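Local coordinates for DNA replication regulator protein HobA (PDB 2UVP) that is required for the initiation of DNA replication and increases the binding of DnaA to the oriC region, at residues Glu23-Gln28 with Asp158-Tyr163; Ala40-Gln45 with Pro138-Leu143; Arg64-Asn69 with Tyr163-Leu168; Tyr70-Leu75 with Leu86-Phe91. One frame throughout, in Å; residues are numbered along the deposited sequence. Where two conformers were deposited one is given.

Interaction 1. Residues Glu23-Gln28 with Asp158-Tyr163. With CA (calcium ion), chain K.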
# COMPACT_ATOMS: atom_id res chain seq x y z
N GLU C 23 -17.47 22.27 22.81
CA GLU C 23 -18.18 22.11 24.08
C GLU C 23 -18.67 20.68 24.28
O GLU C 23 -18.64 20.16 25.40
CB GLU C 23 -19.27 23.18 24.22
CG GLU C 23 -18.60 24.55 24.49
CD GLU C 23 -19.54 25.75 24.43
OE1 GLU C 23 -19.04 26.89 24.60
OE2 GLU C 23 -20.76 25.56 24.23
N PHE C 24 -19.03 20.02 23.19
CA PHE C 24 -19.43 18.62 23.31
C PHE C 24 -18.21 17.77 23.70
O PHE C 24 -18.30 16.90 24.57
CB PHE C 24 -20.05 18.10 22.03
CG PHE C 24 -20.64 16.71 22.18
CD1 PHE C 24 -20.15 15.66 21.41
CD2 PHE C 24 -21.66 16.47 23.10
CE1 PHE C 24 -20.68 14.37 21.54
CE2 PHE C 24 -22.20 15.18 23.25
CZ PHE C 24 -21.70 14.12 22.46
N ILE C 25 -17.06 18.03 23.06
CA ILE C 25 -15.80 17.40 23.48
C ILE C 25 -15.56 17.60 24.98
O ILE C 25 -15.23 16.67 25.70
CB ILE C 25 -14.60 17.87 22.61
CG1 ILE C 25 -14.74 17.20 21.22
CG2 ILE C 25 -13.22 17.56 23.27
CD1 ILE C 25 -14.00 17.92 20.09
N ALA C 26 -15.74 18.83 25.46
CA ALA C 26 -15.52 19.07 26.90
C ALA C 26 -16.49 18.26 27.75
O ALA C 26 -16.10 17.65 28.74
CB ALA C 26 -15.63 20.58 27.23
N GLN C 27 -17.77 18.26 27.38
CA GLN C 27 -18.77 17.58 28.17
C GLN C 27 -18.34 16.13 28.39
O GLN C 27 -18.39 15.61 29.51
CB GLN C 27 -20.14 17.64 27.49
CG GLN C 27 -21.26 17.07 28.33
CD GLN C 27 -22.58 17.01 27.59
OE1 GLN C 27 -23.51 17.79 27.89
NE2 GLN C 27 -22.70 16.10 26.61
N GLN C 28 -17.88 15.50 27.31
CA GLN C 28 -17.61 14.06 27.26
C GLN C 28 -16.18 13.68 27.65
O GLN C 28 -15.82 12.49 27.66
CB GLN C 28 -17.93 13.55 25.84
CG GLN C 28 -19.40 13.73 25.43
CD GLN C 28 -20.36 13.02 26.40
OE1 GLN C 28 -21.39 13.58 26.80
NE2 GLN C 28 -20.00 11.80 26.80
N ASP C 158 -20.70 6.18 18.33
CA ASP C 158 -20.31 7.33 19.14
C ASP C 158 -19.68 8.34 18.20
O ASP C 158 -18.71 8.01 17.52
CB ASP C 158 -19.27 6.84 20.14
CG ASP C 158 -18.76 7.93 21.06
OD1 ASP C 158 -19.07 9.14 20.92
OD2 ASP C 158 -18.03 7.53 21.99
N SER C 159 -20.21 9.56 18.15
CA SER C 159 -19.66 10.57 17.24
C SER C 159 -18.23 10.93 17.64
O SER C 159 -17.46 11.41 16.80
CB SER C 159 -20.51 11.84 17.20
OG SER C 159 -20.58 12.44 18.48
N LEU C 160 -17.85 10.62 18.88
CA LEU C 160 -16.48 10.92 19.35
C LEU C 160 -15.51 9.74 19.27
O LEU C 160 -14.39 9.83 19.77
CB LEU C 160 -16.53 11.48 20.78
CG LEU C 160 -17.37 12.76 20.93
CD1 LEU C 160 -17.25 13.19 22.40
CD2 LEU C 160 -16.91 13.86 19.97
N LEU C 161 -15.95 8.64 18.64
CA LEU C 161 -15.16 7.39 18.60
C LEU C 161 -13.73 7.65 18.16
O LEU C 161 -12.81 7.14 18.79
CB LEU C 161 -15.80 6.36 17.65
CG LEU C 161 -14.96 5.08 17.43
CD1 LEU C 161 -14.74 4.37 18.71
CD2 LEU C 161 -15.65 4.16 16.42
N ASP C 162 -13.54 8.44 17.10
CA ASP C 162 -12.20 8.63 16.52
C ASP C 162 -11.24 9.26 17.55
O ASP C 162 -10.07 8.88 17.66
CB ASP C 162 -12.29 9.47 15.24
CG ASP C 162 -13.04 8.75 14.12
OD1 ASP C 162 -13.18 7.51 14.20
OD2 ASP C 162 -13.45 9.43 13.16
N TYR C 163 -11.73 10.24 18.31
CA TYR C 163 -10.91 10.82 19.36
C TYR C 163 -10.61 9.81 20.47
O TYR C 163 -9.51 9.80 21.05
CB TYR C 163 -11.66 11.95 20.01
CG TYR C 163 -12.13 13.06 19.08
CD1 TYR C 163 -11.24 13.98 18.56
CD2 TYR C 163 -13.48 13.23 18.82
CE1 TYR C 163 -11.67 15.03 17.75
CE2 TYR C 163 -13.93 14.29 18.03
CZ TYR C 163 -13.02 15.19 17.50
OH TYR C 163 -13.46 16.26 16.76
CA CA K . -16.66 27.90 24.91
O HOH W 1 -17.96 29.97 23.99
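Leu-160 pushes its isobutyl group against Phe-24, Ile-25 and Gln-28, where the last turns of helix 10-28 meet the start of helix 161-180. Leu-160 is the N-cap residue of that second helix. A type I beta turn from Asp-158 to Leu-161 leads into it, and an Asx turn reinforces the turn: Asp-158 OD1 accepts the backbone N-H of Leu-160 at 2.8 Å, from above the carboxylate plane.

From CB of Leu-160 the chain leaves with CG beside the backbone N (chi1 -59°), which directs both methyls to the helix. CG lies 3.7 Å from Phe-24 CE1. Of the two branches, CD1 makes the closer approach, 3.5 Å from Gln-28 CB, and CD2 faces Ile-25 CG1 at 4.2 Å. With chi1 at -173° the Phe-24 ring points across to the turn, where CE1 also lies 3.6 Å from Ser-159 OG. Gln-28 CG packs on one face of that ring, toward its rim. The Ile-25 side chain crosses that of Tyr-163 at about a right angle, with Ile-25 CD1 3.9 Å from Tyr-163 CZ.

Ile-25 packs on Ile-25 of the second subunit as well, so the same turn of helix serves the subunit contact. Away from the packing, Glu-23 extends its chain toward a calcium ion of unknown physiological relevance, which Glu-33 of the second subunit also binds. Glu-23 OE1 coordinates that ion at 2.6 Å.

Interaction 2. Residues Ala40-Gln45 with Pro138-Leu143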
# COMPACT_ATOMS: atom_id res chain seq x y z
N ALA C 40 -7.50 -1.25 32.64
CA ALA C 40 -6.14 -1.11 33.17
C ALA C 40 -5.45 -2.46 33.17
O ALA C 40 -4.29 -2.59 32.75
CB ALA C 40 -6.13 -0.49 34.59
N LYS C 41 -6.18 -3.49 33.62
CA LYS C 41 -5.60 -4.83 33.70
C LYS C 41 -5.29 -5.36 32.30
O LYS C 41 -4.27 -6.01 32.07
CB LYS C 41 -6.55 -5.77 34.42
CG LYS C 41 -5.92 -7.12 34.70
CD LYS C 41 -6.85 -8.04 35.49
CE LYS C 41 -7.65 -8.95 34.57
NZ LYS C 41 -7.79 -10.29 35.21
N LEU C 42 -6.17 -5.07 31.35
CA LEU C 42 -5.94 -5.50 29.97
C LEU C 42 -4.70 -4.83 29.39
O LEU C 42 -3.88 -5.47 28.72
CB LEU C 42 -7.18 -5.22 29.12
CG LEU C 42 -7.15 -5.78 27.70
CD1 LEU C 42 -6.89 -7.31 27.66
CD2 LEU C 42 -8.42 -5.39 26.94
N ILE C 43 -4.55 -3.53 29.64
CA ILE C 43 -3.33 -2.79 29.23
C ILE C 43 -2.09 -3.41 29.89
O ILE C 43 -1.08 -3.65 29.24
CB ILE C 43 -3.48 -1.29 29.55
CG1 ILE C 43 -4.48 -0.68 28.54
CG2 ILE C 43 -2.13 -0.56 29.44
CD1 ILE C 43 -4.85 0.75 28.83
N ALA C 44 -2.19 -3.70 31.18
CA ALA C 44 -1.08 -4.30 31.91
C ALA C 44 -0.70 -5.65 31.30
O ALA C 44 0.50 -5.95 31.15
CB ALA C 44 -1.44 -4.46 33.37
N GLN C 45 -1.70 -6.47 30.93
CA GLN C 45 -1.42 -7.77 30.33
C GLN C 45 -0.69 -7.64 29.01
O GLN C 45 0.19 -8.44 28.68
CB GLN C 45 -2.71 -8.58 30.17
CG GLN C 45 -3.16 -9.19 31.47
CD GLN C 45 -4.58 -9.69 31.41
OE1 GLN C 45 -5.18 -9.77 30.33
NE2 GLN C 45 -5.13 -10.05 32.57
N PRO C 138 -3.08 -15.14 22.89
CA PRO C 138 -3.24 -13.92 23.64
C PRO C 138 -3.83 -12.84 22.72
O PRO C 138 -3.55 -12.83 21.52
CB PRO C 138 -1.80 -13.56 24.00
CG PRO C 138 -1.15 -14.89 24.15
CD PRO C 138 -1.73 -15.72 23.08
N SER C 139 -4.64 -11.94 23.26
CA SER C 139 -5.24 -10.90 22.42
C SER C 139 -5.43 -9.61 23.21
O SER C 139 -5.47 -9.62 24.44
CB SER C 139 -6.59 -11.38 21.85
OG SER C 139 -7.51 -11.63 22.91
N PHE C 140 -5.56 -8.51 22.47
CA PHE C 140 -5.83 -7.16 23.01
C PHE C 140 -6.92 -6.69 22.06
O PHE C 140 -6.63 -6.19 20.97
CB PHE C 140 -4.58 -6.29 22.86
CG PHE C 140 -4.62 -4.93 23.54
CD1 PHE C 140 -3.86 -3.87 23.00
CD2 PHE C 140 -5.32 -4.70 24.73
CE1 PHE C 140 -3.81 -2.62 23.62
CE2 PHE C 140 -5.29 -3.43 25.36
CZ PHE C 140 -4.54 -2.40 24.81
N LEU C 141 -8.18 -6.91 22.44
CA LEU C 141 -9.29 -6.71 21.49
C LEU C 141 -10.04 -5.44 21.82
O LEU C 141 -10.50 -5.27 22.96
CB LEU C 141 -10.27 -7.89 21.49
CG LEU C 141 -9.65 -9.27 21.22
CD1 LEU C 141 -10.72 -10.39 21.36
CD2 LEU C 141 -8.97 -9.28 19.84
N TRP C 142 -10.17 -4.54 20.84
CA TRP C 142 -10.93 -3.31 21.05
C TRP C 142 -12.14 -3.47 20.12
O TRP C 142 -12.03 -3.30 18.90
CB TRP C 142 -10.11 -2.10 20.62
CG TRP C 142 -8.85 -1.84 21.37
CD1 TRP C 142 -8.14 -2.73 22.14
CD2 TRP C 142 -8.12 -0.61 21.37
NE1 TRP C 142 -7.01 -2.09 22.65
CE2 TRP C 142 -6.98 -0.80 22.19
CE3 TRP C 142 -8.33 0.63 20.77
CZ2 TRP C 142 -6.05 0.21 22.40
CZ3 TRP C 142 -7.40 1.65 21.00
CH2 TRP C 142 -6.29 1.44 21.82
N LEU C 143 -13.28 -3.87 20.69
CA LEU C 143 -14.40 -4.35 19.87
C LEU C 143 -15.66 -3.54 20.12
O LEU C 143 -15.76 -2.84 21.14
CB LEU C 143 -14.75 -5.79 20.26
CG LEU C 143 -13.57 -6.78 20.21
CD1 LEU C 143 -14.06 -8.13 20.60
CD2 LEU C 143 -12.99 -6.76 18.79
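Leu-42 lays its branch point against the rim of the Phe-140 ring, with CG near the ring plane and 3.7 Å from CD2. This is helix-on-sheet packing in a parallel alpha/beta fold, consistent with the three-layer architecture of the SIS clan: helix 39-51 lies on strand 139-143 of the five-stranded parallel sheet. Segment axes pass 9.1 Å apart, and their directions make an angle of 139°, a strongly skewed antiparallel crossing.

Within the first shell, Leu-42 has CG anti to the backbone N (chi1 -173°), which carries the branch out across the gap. Its CD2 follows along the same edge of the ring, 3.9 Å from Phe-140 CD2. The next residue, Ile-43, adds a looser touch, CG1 to Phe-140 CZ at 4.1 Å. Leu-42 CD1 comes within 4.2 Å of the backbone O of Ser-139, so the leucine spans ring and strand.

Farther out, the ring is held from several sides. Phe-172 of helix 161-180 and Trp-119 of the neighbouring strand 116-121 meet it, while Ile-43 continues onto Leu-171 and Ala-175. The helix also reaches the second subunit, where Ile-43 packs on Phe-10. The strand itself is tied by backbone hydrogen bonds of Phe-140 with Phe-118 and His-120. Over the centre of the Phe-140 ring stands the indole nitrogen of the next-but-one residue, Trp-142 NE1, 3.2 Å above the plane.

Interaction 3. Residues Arg64-Asn69 with Tyr163-Leu168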
# COMPACT_ATOMS: atom_id res chain seq x y z
N ARG C 64 -11.16 1.58 9.96
CA ARG C 64 -10.08 1.97 10.89
C ARG C 64 -8.71 1.64 10.34
O ARG C 64 -7.72 1.60 11.10
CB ARG C 64 -10.23 1.25 12.23
CG ARG C 64 -11.11 1.91 13.19
CD ARG C 64 -12.50 1.25 12.91
NE ARG C 64 -13.43 2.30 12.87
CZ ARG C 64 -14.75 2.21 12.76
NH1 ARG C 64 -15.44 1.07 12.57
NH2 ARG C 64 -15.38 3.36 12.84
N HIS C 65 -8.59 1.42 9.03
CA HIS C 65 -7.24 1.28 8.50
C HIS C 65 -6.34 2.44 8.90
O HIS C 65 -5.16 2.23 9.15
CB HIS C 65 -7.22 1.07 6.97
CG HIS C 65 -7.82 -0.24 6.54
ND1 HIS C 65 -7.98 -0.56 5.20
CD2 HIS C 65 -8.27 -1.30 7.24
CE1 HIS C 65 -8.51 -1.77 5.11
NE2 HIS C 65 -8.69 -2.25 6.33
N TRP C 66 -6.88 3.66 8.93
CA TRP C 66 -6.09 4.82 9.35
C TRP C 66 -5.50 4.62 10.75
O TRP C 66 -4.40 5.11 11.05
CB TRP C 66 -6.92 6.12 9.32
CG TRP C 66 -8.08 6.16 10.30
CD1 TRP C 66 -9.36 5.76 10.06
CD2 TRP C 66 -8.03 6.61 11.65
NE1 TRP C 66 -10.13 5.93 11.20
CE2 TRP C 66 -9.34 6.47 12.18
CE3 TRP C 66 -7.02 7.15 12.46
CZ2 TRP C 66 -9.66 6.83 13.49
CZ3 TRP C 66 -7.34 7.53 13.75
CH2 TRP C 66 -8.65 7.36 14.26
N PHE C 67 -6.27 3.98 11.61
CA PHE C 67 -5.86 3.81 13.00
C PHE C 67 -4.80 2.69 13.13
O PHE C 67 -3.87 2.81 13.94
CB PHE C 67 -7.06 3.58 13.91
CG PHE C 67 -6.71 3.56 15.39
CD1 PHE C 67 -6.18 4.69 16.02
CD2 PHE C 67 -6.95 2.42 16.13
CE1 PHE C 67 -5.87 4.63 17.41
CE2 PHE C 67 -6.63 2.35 17.49
CZ PHE C 67 -6.11 3.46 18.13
N LEU C 68 -4.95 1.64 12.32
CA LEU C 68 -3.88 0.65 12.15
C LEU C 68 -2.57 1.36 11.77
O LEU C 68 -1.53 1.14 12.39
CB LEU C 68 -4.26 -0.34 11.04
CG LEU C 68 -3.65 -1.75 11.04
CD1 LEU C 68 -3.69 -2.35 9.64
CD2 LEU C 68 -2.32 -1.94 11.71
N ASN C 69 -2.62 2.23 10.76
CA ASN C 69 -1.46 3.02 10.32
C ASN C 69 -0.88 3.80 11.49
O ASN C 69 0.33 3.80 11.74
CB ASN C 69 -1.89 3.95 9.19
CG ASN C 69 -0.72 4.68 8.53
OD1 ASN C 69 0.17 5.19 9.19
ND2 ASN C 69 -0.76 4.76 7.21
N TYR C 163 -11.73 10.24 18.31
CA TYR C 163 -10.91 10.82 19.36
C TYR C 163 -10.61 9.81 20.47
O TYR C 163 -9.51 9.80 21.05
CB TYR C 163 -11.66 11.95 20.01
CG TYR C 163 -12.13 13.06 19.08
CD1 TYR C 163 -11.24 13.98 18.56
CD2 TYR C 163 -13.48 13.23 18.82
CE1 TYR C 163 -11.67 15.03 17.75
CE2 TYR C 163 -13.93 14.29 18.03
CZ TYR C 163 -13.02 15.19 17.50
OH TYR C 163 -13.46 16.26 16.76
N LYS C 164 -11.61 8.99 20.80
CA LYS C 164 -11.42 8.02 21.88
C LYS C 164 -10.37 7.00 21.47
O LYS C 164 -9.60 6.53 22.29
CB LYS C 164 -12.74 7.34 22.22
CG LYS C 164 -13.76 8.31 22.87
CD LYS C 164 -15.04 7.60 23.35
CE LYS C 164 -15.97 8.68 24.01
NZ LYS C 164 -17.27 8.07 24.36
N LEU C 165 -10.31 6.66 20.18
CA LEU C 165 -9.26 5.74 19.71
C LEU C 165 -7.87 6.35 19.96
O LEU C 165 -6.96 5.67 20.47
CB LEU C 165 -9.45 5.41 18.23
CG LEU C 165 -10.68 4.49 17.98
CD1 LEU C 165 -10.86 4.39 16.46
CD2 LEU C 165 -10.48 3.09 18.64
N LEU C 166 -7.70 7.63 19.59
CA LEU C 166 -6.44 8.34 19.83
C LEU C 166 -6.13 8.34 21.31
O LEU C 166 -4.99 8.07 21.74
CB LEU C 166 -6.49 9.78 19.31
CG LEU C 166 -6.62 10.04 17.80
CD1 LEU C 166 -6.55 11.55 17.57
CD2 LEU C 166 -5.49 9.34 17.06
N GLN C 167 -7.15 8.63 22.11
CA GLN C 167 -6.96 8.76 23.55
C GLN C 167 -6.53 7.43 24.18
O GLN C 167 -5.60 7.37 24.97
CB GLN C 167 -8.25 9.28 24.20
CG GLN C 167 -8.02 9.61 25.69
CD GLN C 167 -9.27 10.10 26.37
OE1 GLN C 167 -10.28 10.45 25.72
NE2 GLN C 167 -9.23 10.11 27.71
N LEU C 168 -7.19 6.35 23.78
CA LEU C 168 -6.82 5.02 24.29
C LEU C 168 -5.40 4.63 23.84
O LEU C 168 -4.60 4.04 24.61
CB LEU C 168 -7.84 3.97 23.81
CG LEU C 168 -9.18 4.07 24.53
CD1 LEU C 168 -10.21 3.22 23.75
CD2 LEU C 168 -9.04 3.64 26.01
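Leu-165 and Phe-67 make the central pair between helix 65-75 and helix 161-180, whose segments run nearly parallel, at 21°. Their axes stay 11.4 Å apart, a wide spacing filled by large aromatic and leucine side chains. This is structural packing, buried near the centre of the chain and away from the calcium sites; it joins the helix of the beta-alpha-beta unit to the C-terminal helix.

The directional contact is a CH-pi interaction. Leu-165 CB stands 3.9 Å from the centroid of the Phe-67 ring, 16° off the ring normal. Phe-67 reaches the partner helix because CG is anti to the backbone N (chi1 -173°), and its CZ comes 3.3 Å from Leu-165 O, obliquely to the ring.

Ordinary apolar packing surrounds this pair. The two methyls of Leu-165 part company: CD2 stays near Phe-67 CE2, and CD1 goes to Trp-66 CZ2 at 4.0 Å. Trp-66 presents its edge to Leu-166, with CZ3 4.2 Å from CD2, while one face of its indole rests on Phe-67 CB. Arg-64 joins through its aliphatic part, CG meeting Leu-165 CD1 at 4.1 Å.

Polar groups are served outside the interface: Arg-64 NH1 forms a salt bridge with Asp-61, and Gln-167 on the far side of its helix bonds to Trp-31 and to Gln-21 of the second subunit. Beyond the packed layer, Leu-166 meets Leu-166 of that subunit, and Trp-66 meets its Tyr-70 edge-to-face. Cohesion between the two helices therefore rests on shape and dispersion, with one CH-pi contact adding direction to the packing.

Interaction 4. Residues Tyr70-Leu75 with Leu86-Phe91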
# COMPACT_ATOMS: atom_id res chain seq x y z
N TYR C 70 -1.77 4.46 12.22
CA TYR C 70 -1.38 5.28 13.37
C TYR C 70 -0.65 4.49 14.45
O TYR C 70 0.37 4.93 14.97
CB TYR C 70 -2.64 5.92 13.96
CG TYR C 70 -2.42 6.91 15.09
CD1 TYR C 70 -2.16 8.26 14.83
CD2 TYR C 70 -2.55 6.50 16.42
CE1 TYR C 70 -2.01 9.19 15.90
CE2 TYR C 70 -2.39 7.42 17.50
CZ TYR C 70 -2.11 8.74 17.22
OH TYR C 70 -1.97 9.67 18.25
N ILE C 71 -1.20 3.32 14.79
CA ILE C 71 -0.56 2.45 15.78
C ILE C 71 0.87 2.09 15.32
O ILE C 71 1.82 2.22 16.09
CB ILE C 71 -1.38 1.18 15.98
CG1 ILE C 71 -2.69 1.52 16.70
CG2 ILE C 71 -0.57 0.15 16.76
CD1 ILE C 71 -3.70 0.33 16.65
N LEU C 72 1.00 1.67 14.07
CA LEU C 72 2.30 1.21 13.59
C LEU C 72 3.31 2.37 13.62
O LEU C 72 4.44 2.20 14.06
CB LEU C 72 2.18 0.66 12.17
CG LEU C 72 1.15 -0.47 11.96
CD1 LEU C 72 1.08 -0.95 10.50
CD2 LEU C 72 1.33 -1.60 12.94
N SER C 73 2.89 3.53 13.14
CA SER C 73 3.81 4.65 12.97
C SER C 73 4.13 5.32 14.30
O SER C 73 5.21 5.89 14.44
CB SER C 73 3.27 5.69 11.99
OG SER C 73 2.11 6.31 12.47
N ASN C 74 3.19 5.28 15.25
CA ASN C 74 3.49 5.79 16.58
C ASN C 74 4.36 4.86 17.42
O ASN C 74 5.25 5.32 18.15
CB ASN C 74 2.20 6.14 17.33
CG ASN C 74 1.62 7.44 16.88
OD1 ASN C 74 1.01 7.53 15.79
ND2 ASN C 74 1.80 8.47 17.70
N LEU C 75 4.10 3.55 17.34
CA LEU C 75 4.88 2.62 18.16
C LEU C 75 6.32 2.52 17.68
O LEU C 75 7.25 2.39 18.49
CB LEU C 75 4.23 1.24 18.24
CG LEU C 75 2.94 1.18 19.08
CD1 LEU C 75 2.32 -0.20 19.01
CD2 LEU C 75 3.23 1.57 20.53
N LEU C 86 10.10 -1.93 18.61
CA LEU C 86 9.08 -2.78 19.18
C LEU C 86 8.58 -3.82 18.17
O LEU C 86 8.47 -3.52 16.98
CB LEU C 86 7.89 -1.95 19.66
CG LEU C 86 8.22 -1.02 20.85
CD1 LEU C 86 7.02 -0.08 21.11
CD2 LEU C 86 8.53 -1.85 22.09
N SER C 87 8.27 -5.02 18.67
CA SER C 87 7.85 -6.10 17.77
C SER C 87 6.37 -5.94 17.43
O SER C 87 5.51 -6.45 18.14
CB SER C 87 8.11 -7.47 18.39
OG SER C 87 7.75 -8.50 17.46
N VAL C 88 6.11 -5.23 16.33
CA VAL C 88 4.75 -4.84 15.90
C VAL C 88 4.60 -5.16 14.40
O VAL C 88 5.46 -4.76 13.57
CB VAL C 88 4.47 -3.33 16.14
CG1 VAL C 88 2.99 -2.97 15.77
CG2 VAL C 88 4.76 -2.96 17.59
N ILE C 89 3.50 -5.84 14.06
CA ILE C 89 3.28 -6.37 12.72
C ILE C 89 1.94 -5.90 12.21
O ILE C 89 0.96 -5.89 12.96
CB ILE C 89 3.34 -7.91 12.75
CG1 ILE C 89 4.80 -8.36 13.02
CG2 ILE C 89 2.80 -8.54 11.46
CD1 ILE C 89 5.01 -8.76 14.41
N ASP C 90 1.89 -5.46 10.94
CA ASP C 90 0.63 -5.16 10.29
C ASP C 90 0.00 -6.48 9.87
O ASP C 90 0.38 -7.09 8.82
CB ASP C 90 0.88 -4.25 9.08
CG ASP C 90 -0.39 -3.91 8.31
OD1 ASP C 90 -1.45 -4.61 8.47
OD2 ASP C 90 -0.30 -2.95 7.53
N PHE C 91 -0.95 -6.95 10.67
CA PHE C 91 -1.60 -8.22 10.38
C PHE C 91 -2.58 -8.11 9.20
O PHE C 91 -2.68 -9.06 8.42
CB PHE C 91 -2.28 -8.80 11.62
CG PHE C 91 -2.87 -10.17 11.43
CD1 PHE C 91 -2.12 -11.22 10.88
CD2 PHE C 91 -4.17 -10.43 11.82
CE1 PHE C 91 -2.67 -12.50 10.75
CE2 PHE C 91 -4.72 -11.73 11.69
CZ PHE C 91 -3.98 -12.75 11.14
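The carboxylate of Asp-90 is the flat group at the interface, and Leu-72 touches it with one methyl: CD1 lies 3.8 Å from OD2. The same methyl sits still nearer the stem, 3.6 Å from Asp-90 CB, while OD1 accepts a hydrogen bond from the backbone N of Ala-93. The ring of Tyr-70 is turned to the far side of the helix, where it meets Phe-169 of its own chain, and Trp-66 of the second subunit, both edge-to-face.

Next to Asp-90, between helix and strand, lies the aliphatic core of a beta-alpha-beta crossover, in which strand 55-60 leads through helix 65-75 to the edge strand 88-90. Helix and strand segments run almost antiparallel, at 150°. Val-88, with CG1 anti to the backbone N, spreads its two methyls between two leucines one helical turn apart. CG1 takes Leu-72 CD2 at 3.6 Å, and CG2 takes Leu-75 CD1 at 3.9 Å. At the end of the helix the Leu-86 side chain crosses that of Leu-75 at about a right angle, its CD1 3.6 Å from Leu-75 O and 4.2 Å from Leu-75 CD2. That carbonyl O has a proper partner in Arg-83 NH2.

Branched methyls thus do the joining, and Asp-90 offers its CB to the helix while its OD1 is bound to the loop that follows the strand.

Overall arrangement
From the N terminus, helix 10-28 enters interaction 1, which closes the longest loop by returning to the turn before helix 161-180. Helix 39-51 opens interaction 2, closed on strand 139-143 and lying wholly within that loop. Helix 65-75 opens interaction 3, whose partner segment begins at Tyr-163, where interaction 1 ends, and runs on past it, so it crosses interactions 1 and 2. Interaction 4 spans a short link and falls within all three. Tyr-163 belongs to both 1 and 3, and the Asp-158 to Lys-164 salt bridge links them. Trp-142 of the sheet packs on Phe-67, Leu-165 and Leu-168, joining 2 to 3, while helix 65-75 carries 3 directly into 4.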